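Local coordinates for N-acylhomoserine lactone dependent regulatory protein (Burkholderia cenocepacia, PDB 5L10) that probably acts as a DNA-binding, quorum-sensing transcription regulator of the LuxR family, here represented by its N-terminal autoinducer-binding domain, at residues A24-I29 with A162-R167; F38-Y43 with V135-P140; N61-W66 with F112-G117; I78-K83 with T103-D108. All coordinates share one frame; numbering follows the deposited sequence.

In the fold
All four interactions lie in one autoinducer-binding domain, an antiparallel sheet with helices on both sides, and they are nested along the chain: interaction 1 encloses 2, then 3, then 4. Interaction 1 pairs helices 22-35 and 143-169 on one side of the sheet. Interaction 2, its centre about 18 Å away, joins strands 40-46 and 129-136. Interaction 3, between helix 64-72 and the lead-in to strand 116-123, is about 8 Å from interaction 2 centre to centre, and Tyr-40 packs on Met-114. Interaction 4 links helices 80-87 and 103-111, its centre about 13 Å from that of interaction 3 and 25 Å from that of interaction 1. Interactions 3 and 4 lie on the probable ligand side, interaction 1 in the other helical layer.

Interaction 1. Residues A24-I29 with A162-R167; sequences AAFPPI and AYLMPR
Ala-25 and Leu-164 mark the closest backbone approach, with CA atoms 5.8 Å apart, where segments 24-29 and 162-167 run roughly antiparallel, their helix axes 9.1 Å apart and inclined at 147°. Leu-164 is the hub, a branched apolar side chain that can serve three partners at once. Its CG stands anti to the backbone N (chi1 -177°), which carries the fork out to the other helix. There CD1 meets Ala-25 CB at 4.1 Å, while CD2 reaches Phe-26 CD2 at 4.1 Å, the two side chains lying alongside and pointing the same way. Behind the fork, Leu-164 CB receives the extended tip of Ile-29, whose CD1 comes to 4.2 Å. Alanine suits position 25 because its methyl is small enough to sit directly on the opposing backbone, with Ala-25 CB 3.7 Å from Tyr-163 O. The Tyr-163 ring turns away from this seam, and its hydroxyl is hydrogen-bonded to Gln-17. Pro-89 of the second subunit packs on Ala-162 and Pro-166. Since Leu-164 also touches Tyr-43 and Phe-26 touches Cys-41, both on strand 40-46, the contact belongs to the helical layer on one side of the sheet in an alpha-beta-alpha sandwich, as in other LuxR-family ligand-binding domains.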
# COMPACT_ATOMS: atom_id res chain seq x y z
N ALA A 24 -4.41 7.79 -17.56
CA ALA A 24 -3.36 6.89 -18.02
C ALA A 24 -2.95 5.87 -16.98
O ALA A 24 -2.34 4.85 -17.34
CB ALA A 24 -2.12 7.70 -18.44
N ALA A 25 -3.26 6.11 -15.71
CA ALA A 25 -2.85 5.21 -14.64
C ALA A 25 -3.84 4.07 -14.41
O ALA A 25 -3.44 3.03 -13.88
CB ALA A 25 -2.67 5.98 -13.33
N PHE A 26 -5.10 4.24 -14.78
CA PHE A 26 -6.06 3.18 -14.49
C PHE A 26 -5.91 1.98 -15.42
O PHE A 26 -5.89 0.84 -14.91
CB PHE A 26 -7.49 3.74 -14.51
CG PHE A 26 -8.53 2.69 -14.31
CD1 PHE A 26 -9.38 2.34 -15.34
CD2 PHE A 26 -8.62 2.01 -13.10
CE1 PHE A 26 -10.33 1.36 -15.17
CE2 PHE A 26 -9.57 1.02 -12.92
CZ PHE A 26 -10.42 0.70 -13.96
N PRO A 27 -5.80 2.12 -16.74
CA PRO A 27 -5.72 0.94 -17.63
C PRO A 27 -4.63 -0.05 -17.23
O PRO A 27 -4.85 -1.27 -17.32
CB PRO A 27 -5.45 1.55 -19.01
CG PRO A 27 -6.12 2.85 -18.95
CD PRO A 27 -5.90 3.36 -17.54
N PRO A 28 -3.43 0.40 -16.81
CA PRO A 28 -2.46 -0.60 -16.33
C PRO A 28 -2.95 -1.42 -15.15
O PRO A 28 -2.76 -2.64 -15.12
CB PRO A 28 -1.24 0.25 -15.95
CG PRO A 28 -1.34 1.44 -16.79
CD PRO A 28 -2.81 1.73 -16.88
N ILE A 29 -3.59 -0.77 -14.17
CA ILE A 29 -4.06 -1.50 -12.99
C ILE A 29 -5.21 -2.43 -13.36
O ILE A 29 -5.30 -3.56 -12.87
CB ILE A 29 -4.46 -0.51 -11.88
CG1 ILE A 29 -3.27 0.38 -11.51
CG2 ILE A 29 -4.97 -1.26 -10.66
CD1 ILE A 29 -3.62 1.48 -10.53
N ALA A 162 -0.80 4.67 -4.70
CA ALA A 162 0.37 5.51 -4.95
C ALA A 162 0.33 6.20 -6.30
O ALA A 162 0.88 7.30 -6.44
CB ALA A 162 1.65 4.68 -4.84
N TYR A 163 -0.31 5.60 -7.31
CA TYR A 163 -0.27 6.14 -8.66
C TYR A 163 -1.62 6.62 -9.18
O TYR A 163 -1.64 7.47 -10.07
CB TYR A 163 0.28 5.09 -9.64
CG TYR A 163 1.71 4.70 -9.38
CD1 TYR A 163 2.76 5.39 -9.98
CD2 TYR A 163 2.03 3.65 -8.52
CE1 TYR A 163 4.07 5.04 -9.75
CE2 TYR A 163 3.34 3.30 -8.28
CZ TYR A 163 4.36 3.99 -8.90
OH TYR A 163 5.67 3.65 -8.66
N LEU A 164 -2.73 6.11 -8.65
CA LEU A 164 -4.06 6.51 -9.12
C LEU A 164 -4.74 7.50 -8.18
O LEU A 164 -5.17 8.57 -8.62
CB LEU A 164 -4.94 5.27 -9.30
CG LEU A 164 -6.33 5.54 -9.87
CD1 LEU A 164 -6.21 6.23 -11.21
CD2 LEU A 164 -7.12 4.26 -10.00
N MSE A 165 -4.84 7.17 -6.90
CA MSE A 165 -5.49 8.05 -5.93
C MSE A 165 -4.96 9.50 -5.93
O MSE A 165 -5.76 10.44 -6.01
CB MSE A 165 -5.38 7.45 -4.52
CG MSE A 165 -5.58 8.46 -3.41
SE MSE A 165 -6.00 7.70 -1.67
CE MSE A 165 -4.48 6.52 -1.44
N PRO A 166 -3.64 9.71 -5.85
CA PRO A 166 -3.13 11.09 -5.83
C PRO A 166 -3.42 11.86 -7.10
O PRO A 166 -3.48 13.10 -7.06
CB PRO A 166 -1.62 10.91 -5.64
CG PRO A 166 -1.34 9.58 -6.20
CD PRO A 166 -2.53 8.74 -5.82
N ARG A 167 -3.60 11.18 -8.23
CA ARG A 167 -3.92 11.84 -9.49
C ARG A 167 -5.42 11.97 -9.72
O ARG A 167 -5.83 12.63 -10.68
CB ARG A 167 -3.25 11.10 -10.65
CG ARG A 167 -1.79 10.80 -10.36
CD ARG A 167 -0.94 10.81 -11.61
NE ARG A 167 0.48 10.65 -11.28
CZ ARG A 167 1.07 9.47 -11.11
NH1 ARG A 167 2.36 9.41 -10.81
NH2 ARG A 167 0.38 8.35 -11.24

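Interaction 2. Residues F38-Y43 with V135-P140; sequences FRYCVY and VRDTTP
Tyr-40 and Val-135 exchange two backbone hydrogen bonds, forming an antiparallel hydrogen-bonded pair. Tyr-40 N donates to Val-135 O over 2.9 Å at an N-H...O angle of 163°, and Val-135 N returns an essentially straight bond to Tyr-40 O, also 2.9 Å long, at 179°. A second polar link is weaker: the salt bridge between Arg-39 NH1 and Asp-137 OD2 is long, 3.7 Å, and the oxygen lies well out of the guanidinium plane, so charge attraction acts without a directed N-H. Asp-137 CG sits between its own backbone N and carbonyl carbon (chi1 60°), which turns the carboxylate toward Arg-39, where OD2 also comes to 3.5 Å from Arg-39 CD. Within the second segment, Arg-136 NE donates to Thr-139 O at 2.7 Å, fastening the arginine over the turn that follows its strand. Arg-39 and Tyr-40 both face Val-135, a classic beta bulge at the start of strand 40-46, where that strand joins 129-136 in the five-stranded antiparallel sheet. The bulge adds a residue to one strand, and Arg-39 is well suited to it, with a charged end that can remain at the surface while its CG lies over the centre of one face of the Tyr-40 ring. On the same face of the sheet as that ring, the beta-branched Val-135 packs its CB 4.1 Å from Tyr-40 CB. Asp-137 CB approaches the Tyr-40 ring at its edge. Phe-38 lies across the aliphatic part of Arg-136, its CD1 at 4.0 Å from Arg-136 CG, and its ring continues onto Leu-134.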
# COMPACT_ATOMS: atom_id res chain seq x y z
N PHE A 38 -9.63 -11.10 -12.33
CA PHE A 38 -10.70 -10.20 -11.90
C PHE A 38 -11.25 -9.47 -13.11
O PHE A 38 -10.57 -8.63 -13.71
CB PHE A 38 -10.18 -9.21 -10.86
CG PHE A 38 -9.65 -9.85 -9.62
CD1 PHE A 38 -10.52 -10.30 -8.64
CD2 PHE A 38 -8.29 -10.00 -9.42
CE1 PHE A 38 -10.04 -10.89 -7.49
CE2 PHE A 38 -7.80 -10.59 -8.27
CZ PHE A 38 -8.68 -11.04 -7.30
N ARG A 39 -12.50 -9.79 -13.47
CA ARG A 39 -13.11 -9.15 -14.64
C ARG A 39 -13.29 -7.66 -14.42
O ARG A 39 -13.14 -6.86 -15.36
CB ARG A 39 -14.45 -9.80 -14.95
CG ARG A 39 -15.33 -8.95 -15.84
CD ARG A 39 -16.36 -9.77 -16.56
NE ARG A 39 -17.19 -8.92 -17.40
CZ ARG A 39 -17.94 -9.37 -18.40
NH1 ARG A 39 -17.95 -10.67 -18.68
NH2 ARG A 39 -18.67 -8.53 -19.11
N TYR A 40 -13.59 -7.25 -13.19
CA TYR A 40 -13.93 -5.87 -12.88
C TYR A 40 -12.93 -5.26 -11.91
O TYR A 40 -12.51 -5.91 -10.94
CB TYR A 40 -15.33 -5.78 -12.30
CG TYR A 40 -16.41 -6.21 -13.26
CD1 TYR A 40 -16.75 -5.42 -14.35
CD2 TYR A 40 -17.13 -7.38 -13.06
CE1 TYR A 40 -17.76 -5.79 -15.22
CE2 TYR A 40 -18.14 -7.76 -13.92
CZ TYR A 40 -18.45 -6.96 -15.00
OH TYR A 40 -19.45 -7.33 -15.87
N CYS A 41 -12.56 -4.01 -12.17
CA CYS A 41 -11.60 -3.28 -11.36
C CYS A 41 -12.14 -1.88 -11.13
O CYS A 41 -12.31 -1.12 -12.09
CB CYS A 41 -10.23 -3.23 -12.04
SG CYS A 41 -9.06 -2.13 -11.24
N VAL A 42 -12.42 -1.53 -9.88
CA VAL A 42 -13.07 -0.28 -9.53
C VAL A 42 -12.24 0.42 -8.47
O VAL A 42 -11.72 -0.22 -7.55
CB VAL A 42 -14.50 -0.52 -9.01
CG1 VAL A 42 -15.24 0.80 -8.82
CG2 VAL A 42 -15.27 -1.44 -9.94
N TYR A 43 -12.11 1.74 -8.59
CA TYR A 43 -11.44 2.55 -7.58
C TYR A 43 -12.35 3.68 -7.14
O TYR A 43 -12.94 4.37 -7.98
CB TYR A 43 -10.11 3.12 -8.08
CG TYR A 43 -9.22 3.55 -6.94
CD1 TYR A 43 -8.48 2.62 -6.23
CD2 TYR A 43 -9.15 4.88 -6.55
CE1 TYR A 43 -7.67 3.00 -5.17
CE2 TYR A 43 -8.35 5.28 -5.49
CZ TYR A 43 -7.61 4.33 -4.81
OH TYR A 43 -6.81 4.70 -3.76
N VAL A 135 -13.15 -7.42 -8.56
CA VAL A 135 -14.33 -8.28 -8.54
C VAL A 135 -14.28 -9.24 -9.72
O VAL A 135 -13.95 -8.85 -10.84
CB VAL A 135 -15.63 -7.47 -8.57
CG1 VAL A 135 -16.81 -8.36 -8.25
CG2 VAL A 135 -15.56 -6.31 -7.60
N ARG A 136 -14.62 -10.50 -9.46
CA ARG A 136 -14.89 -11.49 -10.49
C ARG A 136 -16.35 -11.90 -10.43
O ARG A 136 -16.97 -11.87 -9.36
CB ARG A 136 -13.98 -12.72 -10.34
CG ARG A 136 -13.48 -12.95 -8.93
CD ARG A 136 -12.34 -13.95 -8.93
NE ARG A 136 -12.80 -15.29 -9.28
CZ ARG A 136 -11.99 -16.29 -9.64
NH1 ARG A 136 -10.69 -16.09 -9.71
NH2 ARG A 136 -12.50 -17.48 -9.93
N ASP A 137 -16.90 -12.28 -11.58
CA ASP A 137 -18.32 -12.59 -11.70
C ASP A 137 -18.60 -14.08 -11.82
O ASP A 137 -19.77 -14.47 -11.90
CB ASP A 137 -18.91 -11.87 -12.92
CG ASP A 137 -18.24 -12.28 -14.22
OD1 ASP A 137 -17.17 -12.93 -14.17
OD2 ASP A 137 -18.78 -11.95 -15.30
N THR A 138 -17.57 -14.93 -11.81
CA THR A 138 -17.73 -16.34 -12.14
C THR A 138 -17.71 -17.24 -10.91
O THR A 138 -18.69 -17.95 -10.64
CB THR A 138 -16.62 -16.77 -13.11
OG1 THR A 138 -15.37 -16.24 -12.66
CG2 THR A 138 -16.92 -16.27 -14.53
N THR A 139 -16.62 -17.22 -10.15
CA THR A 139 -16.39 -18.12 -9.04
C THR A 139 -15.73 -17.37 -7.89
O THR A 139 -14.82 -16.56 -8.12
CB THR A 139 -15.49 -19.29 -9.46
OG1 THR A 139 -16.04 -19.93 -10.62
CG2 THR A 139 -15.37 -20.31 -8.35
N PRO A 140 -16.18 -17.60 -6.66
CA PRO A 140 -15.44 -17.09 -5.50
C PRO A 140 -14.12 -17.83 -5.35
O PRO A 140 -14.00 -19.01 -5.67
CB PRO A 140 -16.38 -17.38 -4.33
CG PRO A 140 -17.27 -18.50 -4.81
CD PRO A 140 -17.44 -18.27 -6.28

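Interaction 3. Residues N61-W66 with F112-G117; sequences NHPREW and FGMRYG
Phe-112 opens the contact by meeting three residues around the start of helix 64-72. Its carbonyl oxygen lies 3.3 Å from CG of Pro-63, the helix N-cap residue, and its CB is 4.1 Å from Trp-66 CB. The phenyl ring reaches beyond them to Glu-65, where CE1 approaches Glu-65 CG at 3.4 Å; the methylenes do the touching, and the carboxylate has a weak, long ion pair with Arg-69. Gly-113 follows with a positive phi, at which a beta carbon would crowd the carbonyl oxygen of Phe-112, so glycine fits the bend. Met-114, modelled as selenomethionine, is the centre of an inverse gamma turn and lies along the tryptophan. Its CG, anti to the carbonyl carbon (chi1 -59°), stands over the Trp-66 indole, 3.7 Å from the centroid of the five-membered ring in a CH-pi contact. The selenium sits 4.3 Å from the centroid of the six-membered ring, a Met-aromatic contact. The bent chain then brings CE tip to tip against Pro-63, 3.4 Å from its CD. The long, flexible side chain of methionine, here with selenium for sulfur, suits this place because it can follow the indole and still reach the proline. The His-62 imidazole leads away, and its NE2 is hydrogen-bonded to Glu-67. Trp-66 lies about 4 Å from a bound glycerol and probably corresponds to the lactone-binding tryptophan of LuxR-family relatives, so the contact probably backs the ligand pocket. The side-chain contacts are carbon and selenium against carbon, chemistry that covers one face of Trp-66 without directional polar bonds.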
# COMPACT_ATOMS: atom_id res chain seq x y z
N ASN A 61 -14.00 -0.21 -14.64
CA ASN A 61 -14.63 -0.89 -15.77
C ASN A 61 -15.85 -1.70 -15.33
O ASN A 61 -16.23 -2.66 -16.02
CB ASN A 61 -13.62 -1.79 -16.49
CG ASN A 61 -12.92 -2.76 -15.56
OD1 ASN A 61 -13.40 -3.06 -14.47
ND2 ASN A 61 -11.77 -3.27 -15.99
N HIS A 62 -16.46 -1.34 -14.21
CA HIS A 62 -17.67 -1.97 -13.72
C HIS A 62 -18.84 -1.70 -14.67
O HIS A 62 -18.76 -0.81 -15.53
CB HIS A 62 -18.00 -1.44 -12.33
CG HIS A 62 -18.07 0.06 -12.27
ND1 HIS A 62 -16.94 0.85 -12.20
CD2 HIS A 62 -19.13 0.90 -12.29
CE1 HIS A 62 -17.30 2.12 -12.17
NE2 HIS A 62 -18.62 2.18 -12.22
N PRO A 63 -19.94 -2.45 -14.55
CA PRO A 63 -21.13 -2.13 -15.34
C PRO A 63 -21.65 -0.75 -15.02
O PRO A 63 -21.76 -0.36 -13.85
CB PRO A 63 -22.13 -3.22 -14.93
CG PRO A 63 -21.29 -4.33 -14.43
CD PRO A 63 -20.13 -3.68 -13.76
N ARG A 64 -21.99 -0.00 -16.07
CA ARG A 64 -22.50 1.35 -15.88
C ARG A 64 -23.80 1.35 -15.10
O ARG A 64 -24.03 2.23 -14.26
CB ARG A 64 -22.68 2.03 -17.24
CG ARG A 64 -22.60 3.54 -17.19
CD ARG A 64 -22.36 4.12 -18.57
NE ARG A 64 -21.46 3.29 -19.36
CZ ARG A 64 -20.13 3.33 -19.29
NH1 ARG A 64 -19.53 4.17 -18.46
NH2 ARG A 64 -19.40 2.53 -20.06
N GLU A 65 -24.67 0.37 -15.35
CA GLU A 65 -25.95 0.33 -14.66
C GLU A 65 -25.78 0.06 -13.16
O GLU A 65 -26.60 0.51 -12.36
CB GLU A 65 -26.86 -0.72 -15.30
CG GLU A 65 -28.23 -0.88 -14.63
CD GLU A 65 -29.16 0.30 -14.82
OE1 GLU A 65 -28.85 1.20 -15.63
OE2 GLU A 65 -30.23 0.32 -14.17
N TRP A 66 -24.71 -0.63 -12.77
CA TRP A 66 -24.45 -0.82 -11.34
C TRP A 66 -24.12 0.50 -10.67
O TRP A 66 -24.66 0.81 -9.59
CB TRP A 66 -23.32 -1.82 -11.12
CG TRP A 66 -22.96 -1.95 -9.67
CD1 TRP A 66 -23.65 -2.64 -8.71
CD2 TRP A 66 -21.82 -1.38 -9.01
NE1 TRP A 66 -23.02 -2.53 -7.50
CE2 TRP A 66 -21.89 -1.77 -7.65
CE3 TRP A 66 -20.76 -0.58 -9.43
CZ2 TRP A 66 -20.93 -1.38 -6.72
CZ3 TRP A 66 -19.80 -0.20 -8.50
CH2 TRP A 66 -19.90 -0.60 -7.16
N PHE A 112 -25.50 -7.62 -11.11
CA PHE A 112 -24.71 -7.01 -12.17
C PHE A 112 -23.27 -7.52 -12.16
O PHE A 112 -22.37 -6.84 -12.66
CB PHE A 112 -24.75 -5.49 -12.07
CG PHE A 112 -26.10 -4.91 -12.35
CD1 PHE A 112 -26.52 -4.70 -13.65
CD2 PHE A 112 -26.97 -4.61 -11.31
CE1 PHE A 112 -27.77 -4.18 -13.91
CE2 PHE A 112 -28.22 -4.09 -11.56
CZ PHE A 112 -28.62 -3.87 -12.87
N GLY A 113 -23.04 -8.71 -11.61
CA GLY A 113 -21.73 -9.32 -11.64
C GLY A 113 -20.79 -8.91 -10.53
O GLY A 113 -19.72 -9.52 -10.40
N MSE A 114 -21.14 -7.90 -9.74
CA MSE A 114 -20.33 -7.53 -8.58
C MSE A 114 -20.49 -8.57 -7.48
O MSE A 114 -21.10 -8.28 -6.45
CB MSE A 114 -20.72 -6.15 -8.06
CG MSE A 114 -20.58 -5.01 -9.06
SE MSE A 114 -18.73 -4.48 -9.41
CE MSE A 114 -18.62 -5.24 -11.14
N ARG A 115 -19.96 -9.77 -7.68
CA ARG A 115 -20.30 -10.91 -6.84
C ARG A 115 -19.20 -11.33 -5.88
O ARG A 115 -19.46 -11.49 -4.68
CB ARG A 115 -20.71 -12.09 -7.73
CG ARG A 115 -21.96 -11.81 -8.54
CD ARG A 115 -22.37 -12.96 -9.44
NE ARG A 115 -23.64 -12.66 -10.09
CZ ARG A 115 -24.32 -13.51 -10.86
NH1 ARG A 115 -23.85 -14.73 -11.08
NH2 ARG A 115 -25.47 -13.14 -11.40
N TYR A 116 -17.97 -11.54 -6.36
CA TYR A 116 -16.89 -12.06 -5.53
C TYR A 116 -15.73 -11.08 -5.59
O TYR A 116 -15.02 -11.00 -6.60
CB TYR A 116 -16.48 -13.45 -5.99
CG TYR A 116 -17.66 -14.29 -6.39
CD1 TYR A 116 -18.57 -14.74 -5.43
CD2 TYR A 116 -17.89 -14.62 -7.72
CE1 TYR A 116 -19.66 -15.51 -5.79
CE2 TYR A 116 -18.98 -15.39 -8.08
CZ TYR A 116 -19.86 -15.83 -7.12
OH TYR A 116 -20.95 -16.59 -7.49
N GLY A 117 -15.53 -10.33 -4.51
CA GLY A 117 -14.70 -9.15 -4.54
C GLY A 117 -13.54 -9.20 -3.56
O GLY A 117 -13.59 -9.89 -2.54

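Interaction 4. Residues I78-K83 with T103-D108; sequences IDPIIK and TAFWHD
Packing, mostly apolar and aromatic, joins Pro-80 and Ile-81, where helix 80-87 begins, and the polar exception Asp-79 to Phe-105 and Trp-106 on helix 103-111, in the helical layer away from helices 22-35 and 143-169. Pro-80 makes the central touch: its CD stands over the middle of one face of the Phe-105 ring, 3.4 Å from the centroid and 9° off the normal, a CH-pi contact in which the polarised C-H next to the proline nitrogen meets the ring. With chi1 at 178° the Phe-105 ring swings away from its own backbone N and out to the other helix start. Ile-81 CD1 lies at the edge of this ring, 4.2 Å from CE2, while Ile-81 CG1 comes to 3.6 Å from Trp-106 CH2. The indole slides past Pro-80, with NE1 at 4.0 Å from Pro-80 CG, and one of its faces lies beneath Phe-105 CD2. Asp-79 suits its N-cap position because its OD1 accepts weak bonds from Ile-81 N at 3.0 Å and Ile-82 N at 3.3 Å. The same oxygen is 3.5 Å from Phe-105 CZ, so the ring packs against the capping group. OD2 instead pairs with the Tyr-70 hydroxyl and weakly with a glycerol, probably a crystallisation additive. Asp-79 probably matches the lactone-contacting aspartate of LuxR-family relatives. Around this seam Tyr-75 meets Phe-105 edge-to-face, Trp-106 meets Trp-94 of strand 92-95, and Ile-82, next along the helix, rests on Leu-129 and Val-131 of strand 129-136.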
# COMPACT_ATOMS: atom_id res chain seq x y z
N ILE A 78 -24.30 3.91 2.94
CA ILE A 78 -24.39 2.67 3.70
C ILE A 78 -23.54 1.56 3.09
O ILE A 78 -23.78 0.38 3.34
CB ILE A 78 -25.87 2.22 3.81
CG1 ILE A 78 -26.55 2.27 2.44
CG2 ILE A 78 -26.61 3.11 4.79
CD1 ILE A 78 -26.38 1.01 1.60
N ASP A 79 -22.55 1.93 2.28
CA ASP A 79 -21.73 0.95 1.58
C ASP A 79 -21.04 0.02 2.58
O ASP A 79 -20.14 0.46 3.31
CB ASP A 79 -20.69 1.65 0.69
CG ASP A 79 -20.03 0.70 -0.30
OD1 ASP A 79 -19.73 -0.46 0.05
OD2 ASP A 79 -19.79 1.13 -1.45
N PRO A 80 -21.41 -1.26 2.61
CA PRO A 80 -20.83 -2.17 3.61
C PRO A 80 -19.35 -2.42 3.39
O PRO A 80 -18.61 -2.60 4.37
CB PRO A 80 -21.64 -3.46 3.42
CG PRO A 80 -22.78 -3.10 2.51
CD PRO A 80 -22.33 -1.94 1.70
N ILE A 81 -18.90 -2.43 2.14
CA ILE A 81 -17.48 -2.62 1.86
C ILE A 81 -16.67 -1.45 2.40
O ILE A 81 -15.62 -1.63 3.02
CB ILE A 81 -17.24 -2.82 0.36
CG1 ILE A 81 -18.04 -4.02 -0.15
CG2 ILE A 81 -15.77 -3.01 0.07
CD1 ILE A 81 -18.14 -4.07 -1.66
N ILE A 82 -17.16 -0.22 2.18
CA ILE A 82 -16.44 0.96 2.65
C ILE A 82 -16.32 0.93 4.16
O ILE A 82 -15.25 1.20 4.73
CB ILE A 82 -17.13 2.25 2.16
CG1 ILE A 82 -17.19 2.28 0.63
CG2 ILE A 82 -16.40 3.47 2.69
CD1 ILE A 82 -15.84 2.31 -0.04
N LYS A 83 -17.42 0.60 4.85
CA LYS A 83 -17.40 0.56 6.31
C LYS A 83 -16.39 -0.47 6.82
O LYS A 83 -15.81 -0.28 7.90
CB LYS A 83 -18.79 0.24 6.85
CG LYS A 83 -19.91 1.14 6.33
CD LYS A 83 -19.67 2.61 6.65
CE LYS A 83 -20.82 3.48 6.17
NZ LYS A 83 -22.12 3.09 6.78
N THR A 103 -29.33 -5.79 2.60
CA THR A 103 -29.91 -6.67 1.60
C THR A 103 -30.05 -5.98 0.25
O THR A 103 -29.75 -6.58 -0.79
CB THR A 103 -31.27 -7.17 2.09
OG1 THR A 103 -31.13 -7.71 3.41
CG2 THR A 103 -31.81 -8.25 1.17
N ALA A 104 -30.47 -4.71 0.25
CA ALA A 104 -30.64 -4.00 -1.02
C ALA A 104 -29.31 -3.80 -1.73
O ALA A 104 -29.24 -3.89 -2.96
CB ALA A 104 -31.32 -2.66 -0.77
N PHE A 105 -28.24 -3.53 -0.98
CA PHE A 105 -26.94 -3.29 -1.59
C PHE A 105 -26.44 -4.52 -2.32
O PHE A 105 -26.14 -4.48 -3.52
CB PHE A 105 -25.95 -2.84 -0.52
CG PHE A 105 -24.56 -2.59 -1.04
CD1 PHE A 105 -24.19 -1.35 -1.52
CD2 PHE A 105 -23.61 -3.61 -1.03
CE1 PHE A 105 -22.91 -1.12 -1.99
CE2 PHE A 105 -22.33 -3.38 -1.50
CZ PHE A 105 -21.98 -2.13 -1.98
N TRP A 106 -26.34 -5.65 -1.61
CA TRP A 106 -25.82 -6.87 -2.21
C TRP A 106 -26.74 -7.41 -3.30
O TRP A 106 -26.27 -8.07 -4.23
CB TRP A 106 -25.59 -7.92 -1.13
CG TRP A 106 -24.52 -7.53 -0.14
CD1 TRP A 106 -24.69 -7.31 1.20
CD2 TRP A 106 -23.13 -7.30 -0.42
NE1 TRP A 106 -23.48 -6.97 1.77
CE2 TRP A 106 -22.52 -6.96 0.80
CE3 TRP A 106 -22.35 -7.36 -1.58
CZ2 TRP A 106 -21.15 -6.67 0.89
CZ3 TRP A 106 -21.00 -7.07 -1.48
CH2 TRP A 106 -20.42 -6.73 -0.26
N HIS A 107 -28.05 -7.15 -3.20
CA HIS A 107 -28.98 -7.57 -4.24
C HIS A 107 -28.60 -6.97 -5.59
O HIS A 107 -28.49 -7.69 -6.59
CB HIS A 107 -30.41 -7.16 -3.85
CG HIS A 107 -31.40 -7.25 -4.96
ND1 HIS A 107 -32.04 -8.43 -5.29
CD2 HIS A 107 -31.88 -6.31 -5.81
CE1 HIS A 107 -32.87 -8.21 -6.30
NE2 HIS A 107 -32.79 -6.93 -6.63
N ASP A 108 -28.39 -5.66 -5.63
CA ASP A 108 -28.01 -5.00 -6.87
C ASP A 108 -26.62 -5.42 -7.33
O ASP A 108 -26.38 -5.58 -8.53
CB ASP A 108 -28.10 -3.48 -6.70
CG ASP A 108 -29.53 -2.99 -6.61
OD1 ASP A 108 -30.37 -3.46 -7.41
OD2 ASP A 108 -29.81 -2.13 -5.75